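Local coordinates for YycN protein (Bacillus subtilis, PDB 1ON0) that probably acts as an acyltransferase of the GNAT acetyltransferase family, moving an acyl group other than an aminoacyl group to a still undefined acceptor, at residues L76-E81 against Q87-Y92. Numbering follows the deposited sequence.
Sequences LWIHAE and QEAFIY
Trp77 and Tyr92 make the main aromatic contact between the two strands. Tyr92 CB sits over the centre of one face of the Trp77 six-membered ring, a CH-pi contact 3.6 Å from its centroid. The ring of Tyr92 follows obliquely, its plane turned 37° from that of the indole. Trp77 CG lies anti to the backbone N (chi1 164°), which brings the indole across to Tyr92. The indole NE1 is hydrogen-bonded to His60 ND1. With an alanine in place of Trp77, Tyr92 CB would probably lose the ring face it rests on and His60 ND1 its indole partner. His79 runs alongside Tyr92, and its CB meets the edge of the phenol ring at CE2, 3.5 Å away. Phe90 CD1 lies over the centre of the Tyr92 ring, on the face turned away from Trp77.

The backbones are antiparallel. His79 and Phe90 form a hydrogen-bonded pair, with His79 N 2.6 Å from Phe90 O at an angle of 158° at the hydrogen. A CA-H...O contact from Ile78 CA, 3.1 Å away, reaches the same Phe90 O. Strands 72-79 and 88-96 form a beta hairpin in the central mixed sheet of the GNAT fold, and strand 88-96 is followed by helix 105-119.

Aliphatic side chains meet on the sheet face that carries Ile78 and Ile91. Ile78 CG2 touches Ile91 CG1 at 4.1 Å, and Leu76 CD2 reaches Ile91 CG2 at 4.3 Å. Leu113 of helix 105-119 packs on both Leu76 and Ile91. Nearer the turn, Ala80 CB and Ala89 CB approach to 4.4 Å.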
loop_
_atom_site.group_PDB
_atom_site.type_symbol
_atom_site.label_atom_id
_atom_site.label_comp_id
_atom_site.label_asym_id
_atom_site.label_seq_id
_atom_site.Cartn_x
_atom_site.Cartn_y
_atom_site.Cartn_z
ATOM N N LEU B 76 17.363 7.935 -5.503
ATOM C CA LEU B 76 17.347 9.112 -4.646
ATOM C C LEU B 76 18.680 9.807 -4.863
ATOM O O LEU B 76 19.730 9.198 -4.712
ATOM C CB LEU B 76 17.225 8.689 -3.187
ATOM C CG LEU B 76 16.676 9.681 -2.161
ATOM C CD1 LEU B 76 17.446 9.481 -0.868
ATOM C CD2 LEU B 76 16.787 11.123 -2.641
ATOM N N TRP B 77 18.640 11.074 -5.230
ATOM C CA TRP B 77 19.861 11.817 -5.455
ATOM C C TRP B 77 19.801 13.141 -4.726
ATOM O O TRP B 77 18.949 13.971 -5.020
ATOM C CB TRP B 77 20.067 12.026 -6.966
ATOM C CG TRP B 77 21.070 13.078 -7.344
ATOM C CD1 TRP B 77 22.035 13.619 -6.546
ATOM C CD2 TRP B 77 21.218 13.695 -8.624
ATOM N NE1 TRP B 77 22.770 14.533 -7.241
ATOM C CE2 TRP B 77 22.296 14.605 -8.525
ATOM C CE3 TRP B 77 20.551 13.566 -9.854
ATOM C CZ2 TRP B 77 22.720 15.394 -9.609
ATOM C CZ3 TRP B 77 20.977 14.347 -10.931
ATOM C CH2 TRP B 77 22.052 15.248 -10.799
ATOM N N ILE B 78 20.689 13.332 -3.753
ATOM C CA ILE B 78 20.710 14.591 -3.023
ATOM C C ILE B 78 22.079 15.240 -3.089
ATOM O O ILE B 78 23.093 14.578 -3.316
ATOM C CB ILE B 78 20.330 14.435 -1.528
ATOM C CG1 ILE B 78 21.485 13.836 -0.742
ATOM C CG2 ILE B 78 19.086 13.577 -1.400
ATOM C CD1 ILE B 78 21.228 13.773 0.752
ATOM N N HIS B 79 22.089 16.546 -2.886
ATOM C CA HIS B 79 23.316 17.330 -2.897
ATOM C C HIS B 79 23.445 18.012 -1.553
ATOM O O HIS B 79 22.468 18.552 -1.043
ATOM C CB HIS B 79 23.242 18.402 -3.972
ATOM C CG HIS B 79 24.368 19.388 -3.926
ATOM N ND1 HIS B 79 25.679 19.027 -4.137
ATOM C CD2 HIS B 79 24.369 20.728 -3.734
ATOM C CE1 HIS B 79 26.442 20.105 -4.084
ATOM N NE2 HIS B 79 25.673 21.148 -3.841
ATOM N N ALA B 80 24.645 18.001 -0.988
ATOM C CA ALA B 80 24.885 18.647 0.297
ATOM C C ALA B 80 25.922 19.758 0.156
ATOM O O ALA B 80 27.072 19.571 0.530
ATOM C CB ALA B 80 25.367 17.613 1.316
ATOM N N GLU B 81 25.519 20.910 -0.372
ATOM C CA GLU B 81 26.441 22.036 -0.573
ATOM C C GLU B 81 27.517 22.185 0.502
ATOM O O GLU B 81 27.353 21.733 1.639
ATOM C CB GLU B 81 25.665 23.353 -0.698
ATOM C CG GLU B 81 25.334 23.747 -2.132
ATOM C CD GLU B 81 23.861 24.061 -2.336
ATOM O OE1 GLU B 81 23.505 24.553 -3.425
ATOM O OE2 GLU B 81 23.059 23.812 -1.413
ATOM N N GLN B 87 22.885 23.735 6.933
ATOM C CA GLN B 87 23.169 22.316 6.726
ATOM C C GLN B 87 22.084 21.717 5.823
ATOM O O GLN B 87 21.659 20.576 6.003
ATOM C CB GLN B 87 23.202 21.590 8.083
ATOM C CG GLN B 87 24.151 20.380 8.167
ATOM C CD GLN B 87 25.598 20.734 8.540
ATOM O OE1 GLN B 87 25.859 21.355 9.575
ATOM N NE2 GLN B 87 26.542 20.315 7.703
ATOM N N GLU B 88 21.638 22.500 4.848
ATOM C CA GLU B 88 20.604 22.048 3.943
ATOM C C GLU B 88 21.200 21.170 2.849
ATOM O O GLU B 88 22.410 21.156 2.633
ATOM C CB GLU B 88 19.894 23.254 3.322
ATOM C CG GLU B 88 18.477 22.975 2.819
ATOM C CD GLU B 88 17.744 24.237 2.379
ATOM O OE1 GLU B 88 16.501 24.192 2.228
ATOM O OE2 GLU B 88 18.412 25.270 2.180
ATOM N N ALA B 89 20.347 20.407 2.182
ATOM C CA ALA B 89 20.778 19.547 1.088
ATOM C C ALA B 89 19.630 19.563 0.102
ATOM O O ALA B 89 18.466 19.541 0.494
ATOM C CB ALA B 89 21.043 18.134 1.580
ATOM N N PHE B 90 19.957 19.631 -1.179
ATOM C CA PHE B 90 18.939 19.663 -2.204
ATOM C C PHE B 90 18.690 18.284 -2.772
ATOM O O PHE B 90 19.624 17.501 -2.983
ATOM C CB PHE B 90 19.348 20.610 -3.334
ATOM C CG PHE B 90 18.261 20.848 -4.366
ATOM C CD1 PHE B 90 18.321 20.246 -5.618
ATOM C CD2 PHE B 90 17.198 21.692 -4.088
ATOM C CE1 PHE B 90 17.351 20.490 -6.592
ATOM C CE2 PHE B 90 16.217 21.947 -5.045
ATOM C CZ PHE B 90 16.296 21.338 -6.300
ATOM N N ILE B 91 17.419 17.999 -3.024
ATOM C CA ILE B 91 17.025 16.727 -3.600
ATOM C C ILE B 91 16.879 16.915 -5.108
ATOM O O ILE B 91 15.824 17.337 -5.598
ATOM C CB ILE B 91 15.689 16.259 -3.018
ATOM C CG1 ILE B 91 15.840 16.057 -1.502
ATOM C CG2 ILE B 91 15.263 14.954 -3.679
ATOM C CD1 ILE B 91 14.543 15.888 -0.764
ATOM N N TYR B 92 17.937 16.607 -5.849
ATOM C CA TYR B 92 17.881 16.743 -7.296
ATOM C C TYR B 92 16.916 15.741 -7.896
ATOM O O TYR B 92 16.265 16.033 -8.886
ATOM C CB TYR B 92 19.282 16.566 -7.924
ATOM C CG TYR B 92 20.091 17.847 -7.966
ATOM C CD1 TYR B 92 19.682 18.915 -8.755
ATOM C CD2 TYR B 92 21.197 18.032 -7.140
ATOM C CE1 TYR B 92 20.331 20.138 -8.710
ATOM C CE2 TYR B 92 21.859 19.256 -7.094
ATOM C CZ TYR B 92 21.415 20.307 -7.872
ATOM O OH TYR B 92 21.991 21.556 -7.773
#